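Local coordinates for protein pumilio homolog 23 (Arabidopsis thaliana, PDB 5WZJ) that binds a specific sequence of 18S ribosomal RNA through a curved array of pumilio repeats and probably regulates translation and mRNA stability, at residues I15-A27 against E50-I64. Residues are numbered along the deposited sequence; the frame is centred on the assembly and turned at random.
Sequences IDPETSKYFSEIA and ETRGREYEIATDYII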
loop_
_atom_site.group_PDB
_atom_site.type_symbol
_atom_site.label_atom_id
_atom_site.label_comp_id
_atom_site.label_asym_id
_atom_site.label_seq_id
_atom_site.Cartn_x
_atom_site.Cartn_y
_atom_site.Cartn_z
ATOM N N ILE A 15 28.010 -13.862 -30.549
ATOM C CA ILE A 15 28.232 -14.918 -29.567
ATOM C C ILE A 15 28.449 -16.272 -30.255
ATOM O O ILE A 15 27.547 -16.808 -30.894
ATOM C CB ILE A 15 27.067 -14.975 -28.570
ATOM C CG1 ILE A 15 27.052 -13.700 -27.727
ATOM C CG2 ILE A 15 27.157 -16.215 -27.688
ATOM C CD1 ILE A 15 26.215 -13.812 -26.500
ATOM N N ASP A 16 29.656 -16.820 -30.114
ATOM C CA ASP A 16 30.032 -18.055 -30.785
ATOM C C ASP A 16 29.500 -19.269 -30.026
ATOM O O ASP A 16 29.094 -19.158 -28.866
ATOM C CB ASP A 16 31.554 -18.127 -30.923
ATOM C CG ASP A 16 32.272 -17.870 -29.612
ATOM O OD1 ASP A 16 32.567 -16.693 -29.318
ATOM O OD2 ASP A 16 32.539 -18.842 -28.875
ATOM N N PRO A 17 29.477 -20.442 -30.667
ATOM C CA PRO A 17 28.960 -21.635 -29.974
ATOM C C PRO A 17 29.832 -22.110 -28.821
ATOM O O PRO A 17 29.315 -22.775 -27.911
ATOM C CB PRO A 17 28.881 -22.687 -31.091
ATOM C CG PRO A 17 28.821 -21.888 -32.362
ATOM C CD PRO A 17 29.674 -20.688 -32.107
ATOM N N GLU A 18 31.139 -21.818 -28.831
ATOM C CA GLU A 18 31.955 -22.140 -27.661
ATOM C C GLU A 18 31.458 -21.383 -26.434
ATOM O O GLU A 18 31.316 -21.966 -25.352
ATOM C CB GLU A 18 33.431 -21.822 -27.918
ATOM C CG GLU A 18 34.220 -22.927 -28.612
ATOM C CD GLU A 18 34.144 -22.858 -30.134
ATOM O OE1 GLU A 18 33.364 -22.038 -30.668
ATOM O OE2 GLU A 18 34.876 -23.626 -30.797
ATOM N N THR A 19 31.168 -20.089 -26.590
ATOM C CA THR A 19 30.655 -19.303 -25.470
ATOM C C THR A 19 29.307 -19.837 -24.991
ATOM O O THR A 19 29.096 -20.025 -23.786
ATOM C CB THR A 19 30.544 -17.830 -25.867
ATOM O OG1 THR A 19 31.840 -17.338 -26.233
ATOM C CG2 THR A 19 30.000 -16.996 -24.701
ATOM N N SER A 20 28.386 -20.097 -25.927
ATOM C CA SER A 20 27.102 -20.701 -25.575
ATOM C C SER A 20 27.294 -21.998 -24.811
ATOM O O SER A 20 26.692 -22.208 -23.750
ATOM C CB SER A 20 26.271 -20.968 -26.833
ATOM O OG SER A 20 25.836 -19.766 -27.425
ATOM N N LYS A 21 28.122 -22.898 -25.353
ATOM C CA LYS A 21 28.328 -24.181 -24.694
ATOM C C LYS A 21 28.902 -23.982 -23.298
ATOM O O LYS A 21 28.468 -24.639 -22.344
ATOM C CB LYS A 21 29.239 -25.080 -25.540
ATOM C CG LYS A 21 29.465 -26.463 -24.935
ATOM C CD LYS A 21 29.551 -27.541 -26.012
ATOM C CE LYS A 21 29.659 -28.937 -25.399
ATOM N NZ LYS A 21 28.533 -29.230 -24.445
ATOM N N TYR A 22 29.854 -23.055 -23.152
ATOM C CA TYR A 22 30.467 -22.839 -21.844
ATOM C C TYR A 22 29.422 -22.471 -20.798
ATOM O O TYR A 22 29.334 -23.108 -19.741
ATOM C CB TYR A 22 31.554 -21.761 -21.925
ATOM C CG TYR A 22 32.122 -21.434 -20.552
ATOM C CD1 TYR A 22 32.996 -22.310 -19.907
ATOM C CD2 TYR A 22 31.756 -20.271 -19.890
ATOM C CE1 TYR A 22 33.504 -22.020 -18.639
ATOM C CE2 TYR A 22 32.252 -19.972 -18.629
ATOM C CZ TYR A 22 33.125 -20.844 -18.007
ATOM O OH TYR A 22 33.612 -20.527 -16.756
ATOM N N PHE A 23 28.598 -21.453 -21.082
ATOM C CA PHE A 23 27.643 -21.010 -20.069
ATOM C C PHE A 23 26.510 -22.008 -19.871
ATOM O O PHE A 23 26.006 -22.158 -18.748
ATOM C CB PHE A 23 27.114 -19.620 -20.427
ATOM C CG PHE A 23 28.133 -18.546 -20.220
ATOM C CD1 PHE A 23 28.454 -18.130 -18.943
ATOM C CD2 PHE A 23 28.825 -18.004 -21.294
ATOM C CE1 PHE A 23 29.419 -17.167 -18.740
ATOM C CE2 PHE A 23 29.782 -17.035 -21.094
ATOM C CZ PHE A 23 30.080 -16.617 -19.814
ATOM N N SER A 24 26.107 -22.715 -20.927
ATOM C CA SER A 24 25.072 -23.733 -20.765
ATOM C C SER A 24 25.573 -24.893 -19.915
ATOM O O SER A 24 24.817 -25.467 -19.117
ATOM C CB SER A 24 24.613 -24.232 -22.131
ATOM O OG SER A 24 23.693 -25.295 -21.972
ATOM N N GLU A 25 26.850 -25.248 -20.066
ATOM C CA GLU A 25 27.398 -26.339 -19.268
ATOM C C GLU A 25 27.528 -25.937 -17.807
ATOM O O GLU A 25 27.296 -26.753 -16.908
ATOM C CB GLU A 25 28.739 -26.773 -19.852
ATOM C CG GLU A 25 28.586 -27.743 -21.015
ATOM C CD GLU A 25 28.037 -29.092 -20.547
ATOM O OE1 GLU A 25 26.800 -29.250 -20.427
ATOM O OE2 GLU A 25 28.853 -29.991 -20.257
ATOM N N ILE A 26 27.876 -24.673 -17.550
ATOM C CA ILE A 26 27.844 -24.159 -16.184
ATOM C C ILE A 26 26.437 -24.286 -15.609
ATOM O O ILE A 26 26.244 -24.766 -14.484
ATOM C CB ILE A 26 28.334 -22.700 -16.151
ATOM C CG1 ILE A 26 29.802 -22.614 -16.580
ATOM C CG2 ILE A 26 28.159 -22.120 -14.768
ATOM C CD1 ILE A 26 30.734 -23.287 -15.625
ATOM N N ALA A 27 25.431 -23.864 -16.377
ATOM C CA ALA A 27 24.056 -23.901 -15.882
ATOM C C ALA A 27 23.625 -25.327 -15.555
ATOM O O ALA A 27 23.068 -25.586 -14.479
ATOM C CB ALA A 27 23.116 -23.272 -16.907
ATOM N N GLU A 50 34.785 -15.039 -17.560
ATOM C CA GLU A 50 34.599 -15.287 -18.983
ATOM C C GLU A 50 33.700 -14.258 -19.656
ATOM O O GLU A 50 33.532 -14.322 -20.878
ATOM C CB GLU A 50 34.039 -16.696 -19.199
ATOM C CG GLU A 50 34.981 -17.772 -18.725
ATOM C CD GLU A 50 36.348 -17.668 -19.388
ATOM O OE1 GLU A 50 36.394 -17.493 -20.632
ATOM O OE2 GLU A 50 37.369 -17.749 -18.664
ATOM N N THR A 51 33.110 -13.325 -18.909
ATOM C CA THR A 51 32.354 -12.251 -19.533
ATOM C C THR A 51 33.195 -11.011 -19.813
ATOM O O THR A 51 32.682 -10.066 -20.420
ATOM C CB THR A 51 31.153 -11.847 -18.657
ATOM O OG1 THR A 51 31.617 -11.242 -17.443
ATOM C CG2 THR A 51 30.289 -13.058 -18.322
ATOM N N ARG A 52 34.460 -10.979 -19.394
ATOM C CA ARG A 52 35.243 -9.751 -19.518
ATOM C C ARG A 52 35.388 -9.352 -20.987
ATOM O O ARG A 52 35.633 -10.194 -21.855
ATOM C CB ARG A 52 36.616 -9.925 -18.860
ATOM N N GLY A 53 35.183 -8.064 -21.272
ATOM C CA GLY A 53 35.233 -7.568 -22.633
ATOM C C GLY A 53 34.002 -7.834 -23.474
ATOM O O GLY A 53 33.972 -7.432 -24.643
ATOM N N ARG A 54 32.990 -8.509 -22.935
ATOM C CA ARG A 54 31.768 -8.739 -23.696
ATOM C C ARG A 54 30.573 -8.793 -22.761
ATOM O O ARG A 54 29.618 -9.544 -22.987
ATOM C CB ARG A 54 31.862 -10.011 -24.528
ATOM C CG ARG A 54 32.582 -11.096 -23.830
ATOM C CD ARG A 54 32.869 -12.208 -24.792
ATOM N NE ARG A 54 33.074 -13.455 -24.076
ATOM C CZ ARG A 54 32.990 -14.653 -24.639
ATOM N NH1 ARG A 54 32.704 -14.758 -25.932
ATOM N NH2 ARG A 54 33.185 -15.743 -23.907
ATOM N N GLU A 55 30.629 -7.998 -21.691
ATOM C CA GLU A 55 29.532 -7.934 -20.737
ATOM C C GLU A 55 28.204 -7.611 -21.419
ATOM O O GLU A 55 27.179 -8.224 -21.110
ATOM C CB GLU A 55 29.860 -6.900 -19.660
ATOM C CG GLU A 55 31.027 -7.303 -18.756
ATOM C CD GLU A 55 32.400 -6.927 -19.317
ATOM O OE1 GLU A 55 32.499 -6.496 -20.490
ATOM O OE2 GLU A 55 33.383 -7.078 -18.569
ATOM N N TYR A 56 28.200 -6.660 -22.357
ATOM C CA TYR A 56 26.938 -6.271 -22.980
ATOM C C TYR A 56 26.355 -7.418 -23.793
ATOM O O TYR A 56 25.155 -7.713 -23.701
ATOM C CB TYR A 56 27.111 -5.034 -23.872
ATOM C CG TYR A 56 25.848 -4.745 -24.670
ATOM C CD1 TYR A 56 24.769 -4.104 -24.081
ATOM C CD2 TYR A 56 25.726 -5.145 -25.999
ATOM C CE1 TYR A 56 23.606 -3.853 -24.793
ATOM C CE2 TYR A 56 24.559 -4.901 -26.719
ATOM C CZ TYR A 56 23.507 -4.255 -26.105
ATOM O OH TYR A 56 22.345 -4.008 -26.789
ATOM N N GLU A 57 27.195 -8.061 -24.612
ATOM C CA GLU A 57 26.728 -9.132 -25.483
ATOM C C GLU A 57 26.181 -10.292 -24.669
ATOM O O GLU A 57 25.138 -10.864 -25.004
ATOM C CB GLU A 57 27.873 -9.609 -26.389
ATOM C CG GLU A 57 28.370 -8.604 -27.416
ATOM C CD GLU A 57 29.062 -7.386 -26.816
ATOM O OE1 GLU A 57 29.594 -7.478 -25.688
ATOM O OE2 GLU A 57 29.063 -6.324 -27.476
ATOM N N ILE A 58 26.859 -10.647 -23.582
ATOM C CA ILE A 58 26.395 -11.796 -22.814
ATOM C C ILE A 58 25.158 -11.445 -21.987
ATOM O O ILE A 58 24.198 -12.228 -21.922
ATOM C CB ILE A 58 27.541 -12.342 -21.947
ATOM C CG1 ILE A 58 28.607 -12.945 -22.871
ATOM C CG2 ILE A 58 27.002 -13.393 -20.953
ATOM C CD1 ILE A 58 29.958 -13.075 -22.255
ATOM N N ALA A 59 25.145 -10.263 -21.367
ATOM C CA ALA A 59 24.031 -9.902 -20.492
ATOM C C ALA A 59 22.743 -9.663 -21.267
ATOM O O ALA A 59 21.650 -9.782 -20.704
ATOM C CB ALA A 59 24.375 -8.654 -19.685
ATOM N N THR A 60 22.840 -9.273 -22.531
ATOM C CA THR A 60 21.642 -9.044 -23.321
ATOM C C THR A 60 21.270 -10.243 -24.180
ATOM O O THR A 60 20.299 -10.165 -24.945
ATOM C CB THR A 60 21.805 -7.806 -24.208
ATOM O OG1 THR A 60 22.888 -8.018 -25.119
ATOM C CG2 THR A 60 22.095 -6.553 -23.333
ATOM N N ASP A 61 22.002 -11.347 -24.083
ATOM C CA ASP A 61 21.602 -12.519 -24.857
ATOM C C ASP A 61 20.317 -13.101 -24.278
ATOM O O ASP A 61 20.189 -13.239 -23.058
ATOM C CB ASP A 61 22.691 -13.578 -24.860
ATOM C CG ASP A 61 22.327 -14.734 -25.761
ATOM O OD1 ASP A 61 22.487 -14.566 -26.976
ATOM O OD2 ASP A 61 21.812 -15.766 -25.269
ATOM N N TYR A 62 19.362 -13.454 -25.148
ATOM C CA TYR A 62 18.057 -13.853 -24.635
ATOM C C TYR A 62 18.114 -15.163 -23.861
ATOM O O TYR A 62 17.227 -15.417 -23.043
ATOM C CB TYR A 62 17.028 -13.947 -25.771
ATOM C CG TYR A 62 17.121 -15.182 -26.671
ATOM C CD1 TYR A 62 18.163 -15.340 -27.588
ATOM C CD2 TYR A 62 16.131 -16.159 -26.637
ATOM C CE1 TYR A 62 18.224 -16.464 -28.427
ATOM C CE2 TYR A 62 16.175 -17.272 -27.468
ATOM C CZ TYR A 62 17.222 -17.423 -28.365
ATOM O OH TYR A 62 17.253 -18.554 -29.182
ATOM N N ILE A 63 19.131 -15.988 -24.077
ATOM C CA ILE A 63 19.288 -17.224 -23.316
ATOM C C ILE A 63 20.336 -17.071 -22.219
ATOM O O ILE A 63 20.072 -17.350 -21.049
ATOM C CB ILE A 63 19.614 -18.400 -24.267
ATOM C CG1 ILE A 63 18.323 -18.807 -25.000
ATOM C CG2 ILE A 63 20.249 -19.574 -23.485
ATOM C CD1 ILE A 63 18.495 -19.827 -26.074
ATOM N N ILE A 64 21.526 -16.581 -22.563
ATOM C CA ILE A 64 22.605 -16.602 -21.584
ATOM C C ILE A 64 22.390 -15.583 -20.467
ATOM O O ILE A 64 22.948 -15.750 -19.377
ATOM C CB ILE A 64 23.952 -16.394 -22.292
ATOM C CG1 ILE A 64 24.080 -17.417 -23.437
ATOM C CG2 ILE A 64 25.118 -16.562 -21.304
ATOM C CD1 ILE A 64 25.295 -17.140 -24.331
#
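Phe23 and Ile64 pack together, the CG2 branch of Ile64 lying 3.8 Å from CB of Phe23 and also touching CG at the root of the ring. CG of Phe23 stands opposite the carbonyl carbon (chi1 -72°), which sends the ring across to the second segment, where its far corner CZ comes 3.9 Å from CG2 of Thr51 and its CE2 4.1 Å from CD1 of Ile58. The other branch of Ile64 ends in CD1, which meets CG2 of Ile15 tip to tip at 3.9 Å. Ile15 turns its own CD1 over the backbone of helix 55-59, 3.5 Å from the carbonyl O of Glu57 and close to OD1 of Asp61. The other oxygen of that carboxylate, OD2, accepts from the backbone N of Ile63 and of Ile64, a capping interaction that pins the stem of Ile64. In this way helix 17-31 packs on the opening of the first pumilio repeat, at the N-terminal end of the right-handed superhelix, and Leu71 of helix 64-74 adds to the apolar contacts of Phe23. At the polar margin the Arg54 guanidinium grips OG1 of Thr19 from NH1 at 2.7 Å (N-H...O 144°) and, weakly, from NH2. Asp16, the N-cap of helix 17-31, accepts from Thr19 N through OD2, and its OD1 forms a long salt bridge with NH1 of Arg54, in the guanidinium plane. Arg54 also bonds weakly to the carbonyl O of Glu50. A leucine in place of Arg54 would probably leave Thr19 OG1 without its strong donor and Asp16 without a cationic mate. Beyond Arg54, CG of Glu50 rests 3.5 Å from CE2 of Tyr22.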